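Local atomic coordinates of homoserine O-acetyltransferase (Bacillus anthracis str. 'Ames Ancestor', PDB entry 3I1I), a protein that probably transfers the acetyl group of acetyl-CoA to the hydroxyl of L-homoserine, an early step of methionine biosynthesis, using an alpha/beta-hydrolase fold. Residues Pro314-Leu319 and Val342-Ser347. Residues are numbered along the deposited sequence; the frame is centred on the assembly and turned at random.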
loop_
_atom_site.group_PDB
_atom_site.type_symbol
_atom_site.label_atom_id
_atom_site.label_comp_id
_atom_site.label_asym_id
_atom_site.label_seq_id
_atom_site.Cartn_x
_atom_site.Cartn_y
_atom_site.Cartn_z
ATOM N N PRO A 314 -18.048 -2.292 -19.025
ATOM C CA PRO A 314 -17.469 -1.709 -17.827
ATOM C C PRO A 314 -18.554 -1.396 -16.773
ATOM O O PRO A 314 -19.748 -1.354 -17.073
ATOM C CB PRO A 314 -16.876 -0.414 -18.346
ATOM C CG PRO A 314 -17.808 0.013 -19.370
ATOM C CD PRO A 314 -18.264 -1.259 -20.053
ATOM N N CYS A 315 -18.094 -1.158 -15.562
ATOM C CA CYS A 315 -18.918 -0.693 -14.513
ATOM C C CYS A 315 -18.508 0.717 -14.186
ATOM O O CYS A 315 -17.346 0.983 -13.852
ATOM C CB CYS A 315 -18.736 -1.557 -13.258
ATOM S SG CYS A 315 -19.921 -1.008 -11.960
ATOM N N LYS A 316 -19.483 1.611 -14.226
ATOM C CA LYS A 316 -19.279 3.028 -13.964
ATOM C C LYS A 316 -18.630 3.369 -12.614
ATOM O O LYS A 316 -17.946 4.380 -12.493
ATOM C CB LYS A 316 -20.622 3.702 -14.022
ATOM C CG LYS A 316 -20.586 5.214 -13.815
ATOM C CD LYS A 316 -21.971 5.765 -14.125
ATOM C CE LYS A 316 -21.902 7.149 -14.742
ATOM N NZ LYS A 316 -21.646 8.104 -13.663
ATOM N N GLN A 317 -18.858 2.528 -11.610
ATOM C CA GLN A 317 -18.267 2.708 -10.302
ATOM C C GLN A 317 -16.954 1.944 -10.112
ATOM O O GLN A 317 -16.441 1.855 -8.993
ATOM C CB GLN A 317 -19.267 2.261 -9.242
ATOM C CG GLN A 317 -20.416 3.219 -9.031
ATOM C CD GLN A 317 -21.472 3.172 -10.103
ATOM O OE1 GLN A 317 -21.796 2.114 -10.685
ATOM N NE2 GLN A 317 -22.012 4.327 -10.401
ATOM N N ASP A 318 -16.411 1.376 -11.183
ATOM C CA ASP A 318 -15.145 0.613 -11.083
ATOM C C ASP A 318 -14.008 1.575 -10.875
ATOM O O ASP A 318 -13.757 2.419 -11.753
ATOM C CB ASP A 318 -14.903 -0.151 -12.386
ATOM C CG ASP A 318 -13.870 -1.218 -12.262
ATOM O OD1 ASP A 318 -12.905 -1.111 -11.448
ATOM O OD2 ASP A 318 -14.039 -2.170 -13.032
ATOM N N LEU A 319 -13.343 1.457 -9.721
ATOM C CA LEU A 319 -12.174 2.243 -9.400
ATOM C C LEU A 319 -10.884 1.663 -9.963
ATOM O O LEU A 319 -9.839 2.375 -10.036
ATOM C CB LEU A 319 -12.005 2.371 -7.900
ATOM C CG LEU A 319 -13.103 3.076 -7.091
ATOM C CD1 LEU A 319 -12.924 2.700 -5.597
ATOM C CD2 LEU A 319 -13.124 4.602 -7.277
ATOM N N VAL A 342 -20.119 -0.355 -26.192
ATOM C CA VAL A 342 -19.979 -0.343 -24.739
ATOM C C VAL A 342 -21.368 -0.565 -24.162
ATOM O O VAL A 342 -22.324 0.048 -24.592
ATOM C CB VAL A 342 -19.478 1.014 -24.177
ATOM C CG1 VAL A 342 -19.384 0.930 -22.656
ATOM C CG2 VAL A 342 -18.121 1.421 -24.794
ATOM N N TYR A 343 -21.476 -1.478 -23.212
ATOM C CA TYR A 343 -22.675 -1.612 -22.422
ATOM C C TYR A 343 -22.232 -1.453 -20.979
ATOM O O TYR A 343 -21.594 -2.332 -20.420
ATOM C CB TYR A 343 -23.269 -2.963 -22.672
ATOM C CG TYR A 343 -24.563 -3.234 -21.968
ATOM C CD1 TYR A 343 -25.767 -2.774 -22.484
ATOM C CD2 TYR A 343 -24.588 -3.999 -20.795
ATOM C CE1 TYR A 343 -26.958 -3.050 -21.839
ATOM C CE2 TYR A 343 -25.754 -4.277 -20.156
ATOM C CZ TYR A 343 -26.931 -3.810 -20.675
ATOM O OH TYR A 343 -28.087 -4.104 -20.029
ATOM N N GLU A 344 -22.512 -0.277 -20.426
ATOM C CA GLU A 344 -22.057 0.122 -19.090
ATOM C C GLU A 344 -23.062 -0.238 -18.019
ATOM O O GLU A 344 -24.217 0.126 -18.095
ATOM C CB GLU A 344 -21.779 1.625 -19.033
ATOM C CG GLU A 344 -21.157 2.028 -17.708
ATOM C CD GLU A 344 -20.458 3.377 -17.763
ATOM O OE1 GLU A 344 -21.024 4.312 -18.345
ATOM O OE2 GLU A 344 -19.348 3.521 -17.219
ATOM N N ILE A 345 -22.608 -0.952 -17.011
ATOM C CA ILE A 345 -23.440 -1.247 -15.863
ATOM C C ILE A 345 -23.100 -0.350 -14.671
ATOM O O ILE A 345 -22.038 0.290 -14.618
ATOM C CB ILE A 345 -23.306 -2.735 -15.437
ATOM C CG1 ILE A 345 -21.893 -3.060 -14.931
ATOM C CG2 ILE A 345 -23.759 -3.691 -16.614
ATOM C CD1 ILE A 345 -21.723 -4.548 -14.586
ATOM N N GLU A 346 -24.018 -0.348 -13.713
ATOM C CA GLU A 346 -23.894 0.421 -12.468
ATOM C C GLU A 346 -24.182 -0.442 -11.269
ATOM O O GLU A 346 -25.135 -1.184 -11.248
ATOM C CB GLU A 346 -24.864 1.583 -12.469
ATOM C CG GLU A 346 -24.740 2.426 -13.730
ATOM C CD GLU A 346 -25.084 3.893 -13.536
ATOM O OE1 GLU A 346 -24.730 4.519 -12.487
ATOM O OE2 GLU A 346 -25.694 4.433 -14.481
ATOM N N SER A 347 -23.359 -0.324 -10.249
ATOM C CA SER A 347 -23.538 -1.123 -9.077
ATOM C C SER A 347 -22.672 -0.624 -7.945
ATOM O O SER A 347 -21.551 -0.185 -8.163
ATOM C CB SER A 347 -23.179 -2.580 -9.396
ATOM O OG SER A 347 -22.999 -3.293 -8.212
#
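Pro314-Cys315-Lys316 and Glu344-Ile345 run beside each other where the last two parallel strands of the alpha/beta-hydrolase sheet, 309-313 and 340-342, pass into the loops at their C-terminal ends. A single parallel bridge joins Cys315 to Ile345: Ile345 N donates to Pro314 O at 2.9 Å, and Ile345 O accepts Lys316 N at 2.9 Å. Farther on, the side chain of Gln317, bent at chi2 (76°), brings OE1 to 2.9 Å from Ser347 N, the donor standing 38° out of the amide's carbonyl plane. Its NE2 makes a weak, nearly straight hydrogen bond to Glu346 OE1 at 3.4 Å, the amide and carboxylate planes turned 19° from each other. Lys316 lies alongside Glu346 with CD against OE1, yet Lys316 NZ stays 4.9 Å from Glu346 OE1. Glu344 crosses Lys316 with OE2 3.3 Å from its CA, and hydrogen-bonds through OE2 to Ser323 OG and through OE1 to Tyr327 OH. At the other end, Pro314 CD packs on Val342 CG1. Cys315 to Asp318 forms a type I turn, and Asp318 OD2 is hydrogen-bonded to His351 ND1, consistent with a Ser-His-Asp triad completed by Ser155. Backbone and amide bonds thus tie the turn carrying the probable triad acid to the loop leading to His351, the likely triad histidine.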